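Local coordinates for protein alpha-1,3-glucanase (Bacillus circulans, PDB 5ZRU) that probably cleaves the alpha-1,3-glycosidic bonds of alpha-1,3-glucan, as the catalytic unit of a larger family GH87 glycoside hydrolase, at residues D97-N101 against G102-K106; Y221-A224 against G225-L229; F259-N263 against Q264-G268; Y328-T331 against P332-A336; R435-T438 against V439-G442. All blocks are in the same frame, centred on the assembly; numbering follows the deposited sequence.

All five contacts are local. Interaction 1 is a surface hairpin in the D1 region of the catalytic unit, held mainly by backbone hydrogen bonds; the other four belong to the beta-helical region, D2. Interaction 2 is largely buried and apolar, built round one phenylalanine ring. It touches interaction 3, centres about 17 Å apart, where Leu229 O and Thr260 N probably share a hydrogen bond at 3.1 Å; there buried glycines meet a second phenylalanine while asparagines and waters hold the outer turn. Interaction 4 is a surface loop with a cis proline and a histidine-isoleucine contact. Interaction 5, partly buried near a calcium site, combines an asparagine-held turn with aromatic packing.

Interaction 1 of 5, residues D97-N101 against G102-K106; sequences DVYVN and GVKAK
The Tyr99 ring has the aliphatic chain of Lys104 over one face, its CG above the ring and its CB 3.5 Å from Tyr99 CE2, while Gly102 O sits at the ring edge, 3.6 Å from Tyr99 CD2. Extended as far as CE, the lysine bends at its last torsion (chi4 -63°) beside the carboxylate of Asp97. Lys104 CE lies 3.4 Å from Asp97 OD2, but the salt bridge between Lys104 NZ and Asp97 OD1 is long, 3.9 Å; both polar ends also bind Thr107 OG1. On the face of the hairpin away from Tyr99 and Lys104, Val98 packs on Trp142 and Val100 on Met144 of strand 132-144. Val98 O accepts a bond from Ala105 N at 2.7 Å and a weak one from Lys106 N at 3.3 Å. Val100 and Val103 exchange two backbone bonds around Asn101 and Gly102. The whole is a beta hairpin with a type I' turn and a classic bulge, at the edge of a five-stranded antiparallel sheet.

Interaction 2 of 5, residues Y221-A224 against G225-L229; sequences YIPA and GTFHL. With PE5 (3,6,9,12,15,18,21,24-octaoxahexacosan-1-ol), chain C.
Phe227 and Ile222 make the apolar core of this bend: Ile222 CG2 reaches Phe227 CE2 at 3.7 Å, the two side chains running alongside in opposite senses. The side chains of Pro223 and Phe227 run roughly perpendicular to each other, with Pro223 CG 3.9 Å from Phe227 CZ. Having CG anti to its carbonyl carbon (chi1 -61°), Phe227 turns its ring back so that CE2 and CZ reach the residues before the bend. The polar share is small. Pro223 O lies near the ring plane at its edge, 3.4 Å from Phe227 CE2, and also takes a weak hydrogen bond from Thr255 OG1; no hydrogen bond joins 221-224 to 225-229. An alanine in place of Phe227 is likely to open a gap beside Ile222 and Pro223 and to strip apolar cover from Asp202. Ligand contact is slight: Thr226 OG1 and the terminal O52 of the bound polyether share a weak hydrogen bond at 3.4 Å. A calcium site adjoins the ring: the side chain of Phe227 comes within about 3 Å (nearest atoms) of that of Asp202. This aspartate accepts from His228 N and binds calcium together with Val195, Asp198 and Gln200. The bend links strands 220-222 and 225-229 in an early coil of the right-handed parallel beta-helix, as in pectate lyase-like folds, beside helix 203-216, whose Phe206 packs on Ile222 and Leu229.

Interaction 3 of 5, residues F259-N263 against Q264-G268; sequences FTNPN and QASGG
Asn261 lies against Ser266 along its whole length. Its CB is 3.4 Å from Ser266 O; its CG comes equally close, 3.4 Å, to Ser266 CB. With CG anti to the backbone N (chi1 -164°), the amide extends forward to Asn263. There Asn261 OD1 takes two bonds: Asn263 N at 3.0 Å, tilted from the carbonyl plane, and Asn263 ND2 at 2.8 Å, in that plane and on a lone pair. Asn261 ND2 donates to Gly230 O, so both ends of the amide are used and its rotation is fixed. The OD1 to Asn263 N bond makes an Asx turn, which runs into a type II turn from Asn263 to Ser266 in the loop joining strands 255-259 and 269-273 of the parallel beta-helix. The turn's own bond, from Ser266 N to Asn263 O, is weak, and the serine hydroxyl folds back to donate to Gln264 O at 2.7 Å. Deeper in, Gly268 N stands 3.2 Å above the centre of the Phe259 ring, and Gly268 CA makes a CH-pi contact on the same ring. At the ring edge, in its plane, a water bridges Asn261 N and Ser266 O.

Interaction 4 of 5, residues Y328-T331 against P332-A336; sequences YAHT and PAIIA
His330 meets Ile334 through one ring face: Ile334 CD1 rests 3.5 Å above the imidazole plane, offset toward the rim, in a CH-pi contact with CD1 3.9 Å from the ring centroid. The nearest ring atom is His330 CE1, 3.6 Å from Ile334 CD1, and Ile334 CG1 passes 3.7 Å from His330 ND1. Because CG1 lies between the backbone N and the carbonyl carbon (chi1 57°), the longer branch of the isoleucine turns to the ring. Beside this pair the backbone doubles back: Ala333 CA gives a C-H contact to His330 O at 3.3 Å. The cis peptide bond before Pro332, with Thr331 CA and Pro332 CA about 2.9 Å apart, makes the reversal sharp without any hydrogen bond between 328-331 and 332-336. One shell out, the carboxylate of Asp327 holds both partners, its OD1 bonded to His330 ND1 and Ala329 N and its OD2 to Ile334 N. Lys241 NZ is bonded to His330 NE2, and Asn304 of strand 304-305 touches both His330 and Ile334. This surface loop joins strands 323-325 and 340-342 of the parallel beta-helix, away from the metal sites. Gripped at its two nitrogens, the imidazole is fixed in rotation. An aspartate at ND1 and a lysine at NE2 would probably suit a neutral ring, its proton on ND1 and its NE2 accepting from the lysine.

Interaction 5 of 5, residues R435-T438 against V439-G442; sequences RMNT and VFPG
Asn437 and Val439 form the tight part of this contact. Val439 N donates to Asn437 OD1 at 3.0 Å, nearly straight at 164°, though it approaches from above the carbonyl plane. On the same amide, Val439 CG1 presses to 3.3 Å from Asn437 OD1, and this methyl also stands 3.4 Å above the centre of the Phe440 ring, in the corner between amide and ring. The asparagine CG lies between the backbone N and the carbonyl carbon (chi1 69°), which brings OD1 round to the valine N-H. An alanine in place of Asn437 would probably leave Val439 N without its mate and Val439 CG1 without the amide beside it. The other side is looser. Arg435 NH2 stays 4.3 Å from Phe440 CZ, near the ring plane at its edge, and its stronger tie is a salt bridge to Asp376. A water accepts from Phe440 N at 2.9 Å, its contact with Asn437 O being weak and doubtful, while Val439 lies exposed. Beyond the segments, Phe413 meets Phe440 edge-to-face, and Trp381 also touches its ring. The OD1 bond to the second residue on fits an Asx turn, here where the chain leaves strand 435-437 of the parallel beta-helix, beside the calcium site of Asp352 and Asp375.

Interaction 1 of 5, residues D97-N101 against G102-K106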
loop_
_atom_site.group_PDB
_atom_site.type_symbol
_atom_site.label_atom_id
_atom_site.label_comp_id
_atom_site.label_asym_id
_atom_site.label_seq_id
_atom_site.Cartn_x
_atom_site.Cartn_y
_atom_site.Cartn_z
ATOM N N ASP A 97 -20.463 -2.076 16.664
ATOM C CA ASP A 97 -20.319 -2.670 17.986
ATOM C C ASP A 97 -19.575 -3.997 17.895
ATOM O O ASP A 97 -19.693 -4.729 16.911
ATOM C CB ASP A 97 -21.688 -2.903 18.637
ATOM C CG ASP A 97 -22.375 -1.603 19.055
ATOM O OD1 ASP A 97 -21.711 -0.551 19.077
ATOM O OD2 ASP A 97 -23.585 -1.629 19.359
ATOM N N VAL A 98 -18.810 -4.303 18.942
ATOM C CA VAL A 98 -18.028 -5.532 19.036
ATOM C C VAL A 98 -18.527 -6.321 20.238
ATOM O O VAL A 98 -18.618 -5.774 21.343
ATOM C CB VAL A 98 -16.524 -5.231 19.181
ATOM C CG1 VAL A 98 -15.707 -6.531 19.250
ATOM C CG2 VAL A 98 -16.047 -4.328 18.043
ATOM N N TYR A 99 -18.871 -7.587 20.018
ATOM C CA TYR A 99 -19.253 -8.505 21.085
ATOM C C TYR A 99 -18.277 -9.668 21.115
ATOM O O TYR A 99 -17.840 -10.145 20.069
ATOM C CB TYR A 99 -20.684 -9.052 20.895
ATOM C CG TYR A 99 -21.771 -8.001 20.961
ATOM C CD1 TYR A 99 -22.040 -7.183 19.870
ATOM C CD2 TYR A 99 -22.537 -7.839 22.106
ATOM C CE1 TYR A 99 -23.035 -6.223 19.927
ATOM C CE2 TYR A 99 -23.538 -6.885 22.171
ATOM C CZ TYR A 99 -23.781 -6.082 21.078
ATOM O OH TYR A 99 -24.771 -5.130 21.132
ATOM N N VAL A 100 -17.934 -10.125 22.316
ATOM C CA VAL A 100 -17.132 -11.330 22.487
ATOM C C VAL A 100 -17.950 -12.310 23.305
ATOM O O VAL A 100 -18.340 -12.001 24.437
ATOM C CB VAL A 100 -15.788 -11.041 23.166
ATOM C CG1 VAL A 100 -14.990 -12.332 23.287
ATOM C CG2 VAL A 100 -15.016 -10.006 22.369
ATOM N N ASN A 101 -18.216 -13.481 22.729
ATOM C CA ASN A 101 -19.025 -14.503 23.393
ATOM C C ASN A 101 -20.345 -13.914 23.885
ATOM O O ASN A 101 -20.854 -14.276 24.949
ATOM C CB ASN A 101 -18.238 -15.149 24.537
ATOM C CG ASN A 101 -16.980 -15.835 24.050
ATOM O OD1 ASN A 101 -16.987 -16.487 23.010
ATOM N ND2 ASN A 101 -15.891 -15.693 24.799
ATOM N N GLY A 102 -20.894 -12.978 23.104
ATOM C CA GLY A 102 -22.173 -12.367 23.403
ATOM C C GLY A 102 -22.123 -11.161 24.316
ATOM O O GLY A 102 -23.154 -10.504 24.502
ATOM N N VAL A 103 -20.971 -10.850 24.898
ATOM C CA VAL A 103 -20.833 -9.710 25.796
ATOM C C VAL A 103 -20.351 -8.512 24.990
ATOM O O VAL A 103 -19.367 -8.609 24.250
ATOM C CB VAL A 103 -19.855 -10.025 26.939
ATOM C CG1 VAL A 103 -19.827 -8.875 27.931
ATOM C CG2 VAL A 103 -20.221 -11.340 27.622
ATOM N N LYS A 104 -21.035 -7.379 25.136
ATOM C CA LYS A 104 -20.633 -6.165 24.430
ATOM C C LYS A 104 -19.284 -5.682 24.954
ATOM O O LYS A 104 -19.117 -5.448 26.156
ATOM C CB LYS A 104 -21.698 -5.085 24.590
ATOM C CG LYS A 104 -21.514 -3.882 23.670
ATOM C CD LYS A 104 -22.765 -3.008 23.672
ATOM C CE LYS A 104 -22.675 -1.891 22.647
ATOM N NZ LYS A 104 -21.567 -0.948 22.942
ATOM N N ALA A 105 -18.314 -5.548 24.055
ATOM C CA ALA A 105 -16.951 -5.206 24.434
ATOM C C ALA A 105 -16.573 -3.786 24.074
ATOM O O ALA A 105 -15.884 -3.124 24.845
ATOM C CB ALA A 105 -15.955 -6.164 23.774
ATOM N N LYS A 106 -17.004 -3.306 22.912
ATOM C CA LYS A 106 -16.591 -2.002 22.421
ATOM C C LYS A 106 -17.665 -1.483 21.490
ATOM O O LYS A 106 -18.358 -2.258 20.828
ATOM C CB LYS A 106 -15.262 -2.053 21.648
ATOM C CG LYS A 106 -14.121 -2.767 22.336
ATOM C CD LYS A 106 -12.865 -1.934 22.344
ATOM C CE LYS A 106 -11.911 -2.453 23.406
ATOM N NZ LYS A 106 -11.970 -1.685 24.683
HETATM O O HOH W 1 -19.982 -12.596 20.223
#

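Interaction 2 of 5, residues Y221-A224 against G225-L229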
loop_
_atom_site.group_PDB
_atom_site.type_symbol
_atom_site.label_atom_id
_atom_site.label_comp_id
_atom_site.label_asym_id
_atom_site.label_seq_id
_atom_site.Cartn_x
_atom_site.Cartn_y
_atom_site.Cartn_z
ATOM N N TYR A 221 12.690 8.986 22.635
ATOM C CA TYR A 221 11.638 8.024 22.933
ATOM C C TYR A 221 10.281 8.716 22.944
ATOM O O TYR A 221 10.139 9.823 23.472
ATOM C CB TYR A 221 11.905 7.369 24.295
ATOM C CG TYR A 221 10.877 6.351 24.766
ATOM C CD1 TYR A 221 10.719 5.139 24.105
ATOM C CD2 TYR A 221 10.112 6.583 25.911
ATOM C CE1 TYR A 221 9.807 4.196 24.554
ATOM C CE2 TYR A 221 9.195 5.640 26.372
ATOM C CZ TYR A 221 9.057 4.448 25.681
ATOM O OH TYR A 221 8.179 3.508 26.122
ATOM N N ILE A 222 9.287 8.066 22.349
ATOM C CA ILE A 222 7.902 8.510 22.425
ATOM C C ILE A 222 7.132 7.439 23.194
ATOM O O ILE A 222 6.974 6.318 22.691
ATOM C CB ILE A 222 7.291 8.740 21.036
ATOM C CG1 ILE A 222 8.146 9.720 20.234
ATOM C CG2 ILE A 222 5.860 9.300 21.166
ATOM C CD1 ILE A 222 7.761 9.798 18.765
ATOM N N PRO A 223 6.660 7.721 24.417
ATOM C CA PRO A 223 6.031 6.662 25.223
ATOM C C PRO A 223 4.668 6.267 24.689
ATOM O O PRO A 223 4.192 6.836 23.700
ATOM C CB PRO A 223 5.916 7.298 26.614
ATOM C CG PRO A 223 5.821 8.747 26.333
ATOM C CD PRO A 223 6.738 8.993 25.149
ATOM N N ALA A 224 4.039 5.293 25.343
ATOM C CA ALA A 224 2.701 4.870 24.945
ATOM C C ALA A 224 1.712 6.022 25.067
ATOM O O ALA A 224 1.799 6.850 25.979
ATOM C CB ALA A 224 2.233 3.700 25.813
ATOM N N GLY A 225 0.753 6.056 24.152
ATOM C CA GLY A 225 -0.302 7.047 24.169
ATOM C C GLY A 225 -0.456 7.717 22.819
ATOM O O GLY A 225 0.314 7.501 21.886
ATOM N N THR A 226 -1.490 8.547 22.738
ATOM C CA THR A 226 -1.768 9.319 21.536
ATOM C C THR A 226 -1.252 10.741 21.713
ATOM O O THR A 226 -1.611 11.424 22.679
ATOM C CB THR A 226 -3.263 9.342 21.222
ATOM O OG1 THR A 226 -3.714 8.009 20.954
ATOM C CG2 THR A 226 -3.535 10.223 19.996
ATOM N N PHE A 227 -0.417 11.178 20.772
ATOM C CA PHE A 227 0.117 12.528 20.739
ATOM C C PHE A 227 -0.405 13.232 19.497
ATOM O O PHE A 227 -0.529 12.615 18.434
ATOM C CB PHE A 227 1.638 12.488 20.757
ATOM C CG PHE A 227 2.178 11.850 21.991
ATOM C CD1 PHE A 227 2.462 12.612 23.112
ATOM C CD2 PHE A 227 2.338 10.468 22.054
ATOM C CE1 PHE A 227 2.951 12.017 24.265
ATOM C CE2 PHE A 227 2.806 9.867 23.201
ATOM C CZ PHE A 227 3.116 10.643 24.310
ATOM N N HIS A 228 -0.719 14.519 19.638
ATOM C CA HIS A 228 -1.388 15.280 18.593
ATOM C C HIS A 228 -0.443 16.338 18.050
ATOM O O HIS A 228 0.099 17.151 18.813
ATOM C CB HIS A 228 -2.678 15.920 19.124
ATOM C CG HIS A 228 -3.745 14.919 19.458
ATOM N ND1 HIS A 228 -3.845 14.323 20.697
ATOM C CD2 HIS A 228 -4.743 14.395 18.708
ATOM C CE1 HIS A 228 -4.869 13.486 20.700
ATOM N NE2 HIS A 228 -5.428 13.509 19.503
ATOM N N LEU A 229 -0.249 16.330 16.737
ATOM C CA LEU A 229 0.679 17.243 16.081
ATOM C C LEU A 229 -0.095 18.079 15.069
ATOM O O LEU A 229 -0.565 17.552 14.054
ATOM C CB LEU A 229 1.818 16.474 15.408
ATOM C CG LEU A 229 2.611 15.501 16.283
ATOM C CD1 LEU A 229 3.805 14.955 15.494
ATOM C CD2 LEU A 229 3.112 16.166 17.555
HETATM C C48 PE5 C . -8.287 13.957 13.795
HETATM C C50 PE5 C . -8.677 13.309 12.461
HETATM O O1 PE5 C . -10.074 13.265 12.337
HETATM C C1 PE5 C . -10.543 12.755 11.119
HETATM C C2 PE5 C . -12.062 12.562 11.158
HETATM O O2 PE5 C . -12.389 11.585 12.105
HETATM C C3 PE5 C . -13.755 11.410 12.352
HETATM C C4 PE5 C . -13.950 10.360 13.454
HETATM O O3 PE5 C . -13.328 9.158 13.085
HETATM C C5 PE5 C . -13.495 8.073 13.958
HETATM C C6 PE5 C . -12.146 7.394 14.239
HETATM O O4 PE5 C . -11.848 6.397 13.295
HETATM C C7 PE5 C . -10.509 6.328 12.875
HETATM C C8 PE5 C . -9.572 6.232 14.080
HETATM O O5 PE5 C . -8.270 6.522 13.679
HETATM C C9 PE5 C . -7.362 6.728 14.727
HETATM C C10 PE5 C . -6.462 5.505 14.838
HETATM O O6 PE5 C . -6.504 5.019 16.146
HETATM C C11 PE5 C . -6.120 3.682 16.286
HETATM C C12 PE5 C . -6.479 3.176 17.676
HETATM O O7 PE5 C . -5.283 2.823 18.298
HETATM C C13 PE5 C . -5.337 1.661 19.073
HETATM C C14 PE5 C . -4.249 1.749 20.141
HETATM O O8 PE5 C . -4.143 3.083 20.548
HETATM C C15 PE5 C . -3.135 3.361 21.485
HETATM C C16 PE5 C . -3.774 3.867 22.786
HETATM O O52 PE5 C . -3.573 5.245 22.939
#

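Interaction 3 of 5, residues F259-N263 against Q264-G268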
loop_
_atom_site.group_PDB
_atom_site.type_symbol
_atom_site.label_atom_id
_atom_site.label_comp_id
_atom_site.label_asym_id
_atom_site.label_seq_id
_atom_site.Cartn_x
_atom_site.Cartn_y
_atom_site.Cartn_z
ATOM N N PHE A 259 -1.771 13.435 13.363
ATOM C CA PHE A 259 -1.733 14.766 12.779
ATOM C C PHE A 259 -3.153 15.303 12.689
ATOM O O PHE A 259 -4.057 14.606 12.228
ATOM C CB PHE A 259 -1.057 14.736 11.409
ATOM C CG PHE A 259 0.420 14.454 11.488
ATOM C CD1 PHE A 259 1.321 15.487 11.716
ATOM C CD2 PHE A 259 0.904 13.151 11.376
ATOM C CE1 PHE A 259 2.669 15.234 11.808
ATOM C CE2 PHE A 259 2.268 12.889 11.467
ATOM C CZ PHE A 259 3.148 13.927 11.674
ATOM N N THR A 260 -3.354 16.539 13.155
ATOM C CA THR A 260 -4.692 17.094 13.290
ATOM C C THR A 260 -5.039 18.137 12.241
ATOM O O THR A 260 -6.201 18.561 12.179
ATOM C CB THR A 260 -4.871 17.727 14.680
ATOM O OG1 THR A 260 -3.903 18.770 14.858
ATOM C CG2 THR A 260 -4.698 16.678 15.773
ATOM N N ASN A 261 -4.081 18.564 11.425
ATOM C CA ASN A 261 -4.296 19.675 10.505
ATOM C C ASN A 261 -4.669 19.136 9.131
ATOM O O ASN A 261 -3.892 18.366 8.549
ATOM C CB ASN A 261 -3.035 20.533 10.426
ATOM C CG ASN A 261 -3.278 21.902 9.803
ATOM O OD1 ASN A 261 -4.086 22.050 8.895
ATOM N ND2 ASN A 261 -2.545 22.907 10.281
ATOM N N PRO A 262 -5.828 19.505 8.575
ATOM C CA PRO A 262 -6.233 18.987 7.261
ATOM C C PRO A 262 -5.653 19.738 6.075
ATOM O O PRO A 262 -5.895 19.331 4.936
ATOM C CB PRO A 262 -7.761 19.151 7.297
ATOM C CG PRO A 262 -7.931 20.443 8.065
ATOM C CD PRO A 262 -6.863 20.377 9.164
ATOM N N ASN A 263 -4.891 20.802 6.296
ATOM C CA ASN A 263 -4.482 21.662 5.195
ATOM C C ASN A 263 -3.272 21.107 4.450
ATOM O O ASN A 263 -2.561 20.218 4.928
ATOM C CB ASN A 263 -4.193 23.069 5.714
ATOM C CG ASN A 263 -5.458 23.770 6.175
ATOM O OD1 ASN A 263 -6.307 24.100 5.359
ATOM N ND2 ASN A 263 -5.601 23.976 7.478
ATOM N N GLN A 264 -3.055 21.648 3.245
ATOM C CA GLN A 264 -1.863 21.339 2.464
ATOM C C GLN A 264 -0.605 21.520 3.294
ATOM O O GLN A 264 -0.494 22.471 4.075
ATOM C CB GLN A 264 -1.767 22.261 1.247
ATOM C CG GLN A 264 -2.322 21.695 -0.011
ATOM C CD GLN A 264 -2.491 22.759 -1.067
ATOM O OE1 GLN A 264 -3.532 23.420 -1.136
ATOM N NE2 GLN A 264 -1.461 22.951 -1.884
ATOM N N ALA A 265 0.346 20.602 3.110
ATOM C CA ALA A 265 1.689 20.699 3.689
ATOM C C ALA A 265 1.655 20.849 5.207
ATOM O O ALA A 265 2.548 21.468 5.800
ATOM C CB ALA A 265 2.489 21.847 3.056
ATOM N N SER A 266 0.644 20.268 5.865
ATOM C CA SER A 266 0.425 20.523 7.285
ATOM C C SER A 266 0.423 19.259 8.134
ATOM O O SER A 266 -0.131 19.266 9.237
ATOM C CB SER A 266 -0.882 21.295 7.480
ATOM O OG SER A 266 -0.799 22.527 6.788
ATOM N N GLY A 267 1.038 18.185 7.657
ATOM C CA GLY A 267 1.165 16.979 8.455
ATOM C C GLY A 267 2.192 16.061 7.832
ATOM O O GLY A 267 2.766 16.355 6.781
ATOM N N GLY A 268 2.411 14.924 8.491
ATOM C CA GLY A 268 3.481 14.031 8.092
ATOM C C GLY A 268 4.822 14.498 8.632
ATOM O O GLY A 268 4.944 15.537 9.288
HETATM O O HOH W 2 -1.248 18.123 11.416
HETATM O O HOH W 3 -4.527 23.965 2.372
#

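Interaction 4 of 5, residues Y328-T331 against P332-A336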
loop_
_atom_site.group_PDB
_atom_site.type_symbol
_atom_site.label_atom_id
_atom_site.label_comp_id
_atom_site.label_asym_id
_atom_site.label_seq_id
_atom_site.Cartn_x
_atom_site.Cartn_y
_atom_site.Cartn_z
ATOM N N TYR A 328 14.348 17.464 -2.817
ATOM C CA TYR A 328 14.003 18.561 -3.713
ATOM C C TYR A 328 14.600 19.882 -3.252
ATOM O O TYR A 328 14.281 20.930 -3.825
ATOM C CB TYR A 328 12.478 18.676 -3.850
ATOM C CG TYR A 328 11.896 17.389 -4.355
ATOM C CD1 TYR A 328 11.785 17.144 -5.720
ATOM C CD2 TYR A 328 11.518 16.384 -3.469
ATOM C CE1 TYR A 328 11.293 15.950 -6.190
ATOM C CE2 TYR A 328 11.020 15.182 -3.929
ATOM C CZ TYR A 328 10.901 14.971 -5.285
ATOM O OH TYR A 328 10.409 13.770 -5.747
ATOM N N ALA A 329 15.481 19.860 -2.253
ATOM C CA ALA A 329 15.948 21.088 -1.630
ATOM C C ALA A 329 17.395 21.438 -1.952
ATOM O O ALA A 329 17.842 22.526 -1.577
ATOM C CB ALA A 329 15.778 21.001 -0.106
ATOM N N HIS A 330 18.129 20.570 -2.641
ATOM C CA HIS A 330 19.542 20.784 -2.909
ATOM C C HIS A 330 19.823 20.722 -4.405
ATOM O O HIS A 330 19.171 19.980 -5.150
ATOM C CB HIS A 330 20.409 19.745 -2.175
ATOM C CG HIS A 330 20.212 19.744 -0.690
ATOM N ND1 HIS A 330 19.201 19.038 -0.072
ATOM C CD2 HIS A 330 20.876 20.392 0.296
ATOM C CE1 HIS A 330 19.265 19.235 1.233
ATOM N NE2 HIS A 330 20.270 20.053 1.483
ATOM N N THR A 331 20.804 21.513 -4.840
ATOM C CA THR A 331 21.278 21.484 -6.219
ATOM C C THR A 331 22.795 21.373 -6.186
ATOM O O THR A 331 23.468 22.292 -5.677
ATOM C CB THR A 331 20.842 22.720 -7.005
ATOM O OG1 THR A 331 19.415 22.825 -6.972
ATOM C CG2 THR A 331 21.301 22.607 -8.454
ATOM N N PRO A 332 23.381 20.271 -6.678
ATOM C CA PRO A 332 22.653 19.107 -7.204
ATOM C C PRO A 332 21.984 18.311 -6.085
ATOM O O PRO A 332 22.374 18.459 -4.927
ATOM C CB PRO A 332 23.745 18.285 -7.889
ATOM C CG PRO A 332 24.991 18.650 -7.158
ATOM C CD PRO A 332 24.842 20.097 -6.764
ATOM N N ALA A 333 20.979 17.509 -6.428
ATOM C CA ALA A 333 20.190 16.820 -5.417
ATOM C C ALA A 333 21.039 15.815 -4.652
ATOM O O ALA A 333 21.931 15.172 -5.212
ATOM C CB ALA A 333 19.000 16.112 -6.069
ATOM N N ILE A 334 20.774 15.695 -3.351
ATOM C CA ILE A 334 21.390 14.629 -2.566
ATOM C C ILE A 334 20.441 13.442 -2.601
ATOM O O ILE A 334 19.290 13.581 -3.035
ATOM C CB ILE A 334 21.705 15.077 -1.127
ATOM C CG1 ILE A 334 20.453 15.578 -0.415
ATOM C CG2 ILE A 334 22.801 16.149 -1.133
ATOM C CD1 ILE A 334 20.691 15.886 1.058
ATOM N N ILE A 335 20.910 12.264 -2.189
ATOM C CA ILE A 335 20.094 11.059 -2.279
ATOM C C ILE A 335 20.153 10.286 -0.975
ATOM O O ILE A 335 21.134 10.352 -0.224
ATOM C CB ILE A 335 20.514 10.125 -3.437
ATOM C CG1 ILE A 335 21.843 9.423 -3.127
ATOM C CG2 ILE A 335 20.573 10.890 -4.766
ATOM C CD1 ILE A 335 22.161 8.266 -4.076
ATOM N N ALA A 336 19.088 9.531 -0.729
ATOM C CA ALA A 336 19.131 8.440 0.226
ATOM C C ALA A 336 19.804 7.236 -0.417
ATOM O O ALA A 336 19.533 6.897 -1.575
ATOM C CB ALA A 336 17.721 8.066 0.680
#

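Interaction 5 of 5, residues R435-T438 against V439-G442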
loop_
_atom_site.group_PDB
_atom_site.type_symbol
_atom_site.label_atom_id
_atom_site.label_comp_id
_atom_site.label_asym_id
_atom_site.label_seq_id
_atom_site.Cartn_x
_atom_site.Cartn_y
_atom_site.Cartn_z
ATOM N N ARG A 435 3.940 -3.312 -12.917
ATOM C CA ARG A 435 3.982 -2.545 -14.150
ATOM C C ARG A 435 5.345 -1.886 -14.312
ATOM O O ARG A 435 6.050 -1.598 -13.338
ATOM C CB ARG A 435 2.858 -1.491 -14.228
ATOM C CG ARG A 435 3.098 -0.202 -13.442
ATOM C CD ARG A 435 1.953 0.778 -13.683
ATOM N NE ARG A 435 2.090 1.982 -12.864
ATOM C CZ ARG A 435 1.555 3.157 -13.178
ATOM N NH1 ARG A 435 0.848 3.292 -14.296
ATOM N NH2 ARG A 435 1.733 4.203 -12.378
ATOM N N MET A 436 5.724 -1.686 -15.568
ATOM C CA MET A 436 6.847 -0.827 -15.916
ATOM C C MET A 436 6.381 0.062 -17.055
ATOM O O MET A 436 5.660 -0.404 -17.938
ATOM C CB MET A 436 8.070 -1.638 -16.339
ATOM C CG MET A 436 8.552 -2.643 -15.290
ATOM S SD MET A 436 9.975 -3.604 -15.867
ATOM C CE MET A 436 11.241 -2.348 -16.000
ATOM N N ASN A 437 6.762 1.335 -17.029
ATOM C CA ASN A 437 6.549 2.164 -18.210
ATOM C C ASN A 437 7.658 3.201 -18.286
ATOM O O ASN A 437 8.466 3.345 -17.366
ATOM C CB ASN A 437 5.140 2.800 -18.234
ATOM C CG ASN A 437 4.915 3.875 -17.168
ATOM O OD1 ASN A 437 5.789 4.675 -16.851
ATOM N ND2 ASN A 437 3.690 3.912 -16.634
ATOM N N THR A 438 7.698 3.915 -19.415
ATOM C CA THR A 438 8.620 5.028 -19.598
ATOM C C THR A 438 7.857 6.340 -19.773
ATOM O O THR A 438 8.325 7.255 -20.456
ATOM C CB THR A 438 9.563 4.771 -20.779
ATOM O OG1 THR A 438 8.803 4.477 -21.965
ATOM C CG2 THR A 438 10.476 3.576 -20.484
ATOM N N VAL A 439 6.688 6.459 -19.129
ATOM C CA VAL A 439 5.843 7.638 -19.333
ATOM C C VAL A 439 6.258 8.850 -18.505
ATOM O O VAL A 439 5.809 9.964 -18.796
ATOM C CB VAL A 439 4.370 7.267 -19.057
ATOM C CG1 VAL A 439 4.059 7.347 -17.576
ATOM C CG2 VAL A 439 3.428 8.157 -19.864
ATOM N N PHE A 440 7.122 8.692 -17.510
ATOM C CA PHE A 440 7.373 9.784 -16.580
ATOM C C PHE A 440 8.678 10.502 -16.891
ATOM O O PHE A 440 9.561 9.950 -17.554
ATOM C CB PHE A 440 7.395 9.248 -15.142
ATOM C CG PHE A 440 6.067 8.708 -14.701
ATOM C CD1 PHE A 440 4.926 9.497 -14.793
ATOM C CD2 PHE A 440 5.940 7.398 -14.258
ATOM C CE1 PHE A 440 3.685 9.004 -14.407
ATOM C CE2 PHE A 440 4.701 6.898 -13.874
ATOM C CZ PHE A 440 3.571 7.698 -13.951
ATOM N N PRO A 441 8.817 11.752 -16.431
ATOM C CA PRO A 441 10.087 12.472 -16.583
ATOM C C PRO A 441 11.232 11.749 -15.896
ATOM O O PRO A 441 11.038 10.940 -14.984
ATOM C CB PRO A 441 9.819 13.824 -15.904
ATOM C CG PRO A 441 8.348 14.001 -15.986
ATOM C CD PRO A 441 7.756 12.617 -15.879
ATOM N N GLY A 442 12.439 12.051 -16.345
ATOM C CA GLY A 442 13.636 11.527 -15.713
ATOM C C GLY A 442 14.300 10.422 -16.513
ATOM O O GLY A 442 14.125 10.289 -17.724
HETATM O O HOH W 4 8.996 6.664 -16.645
#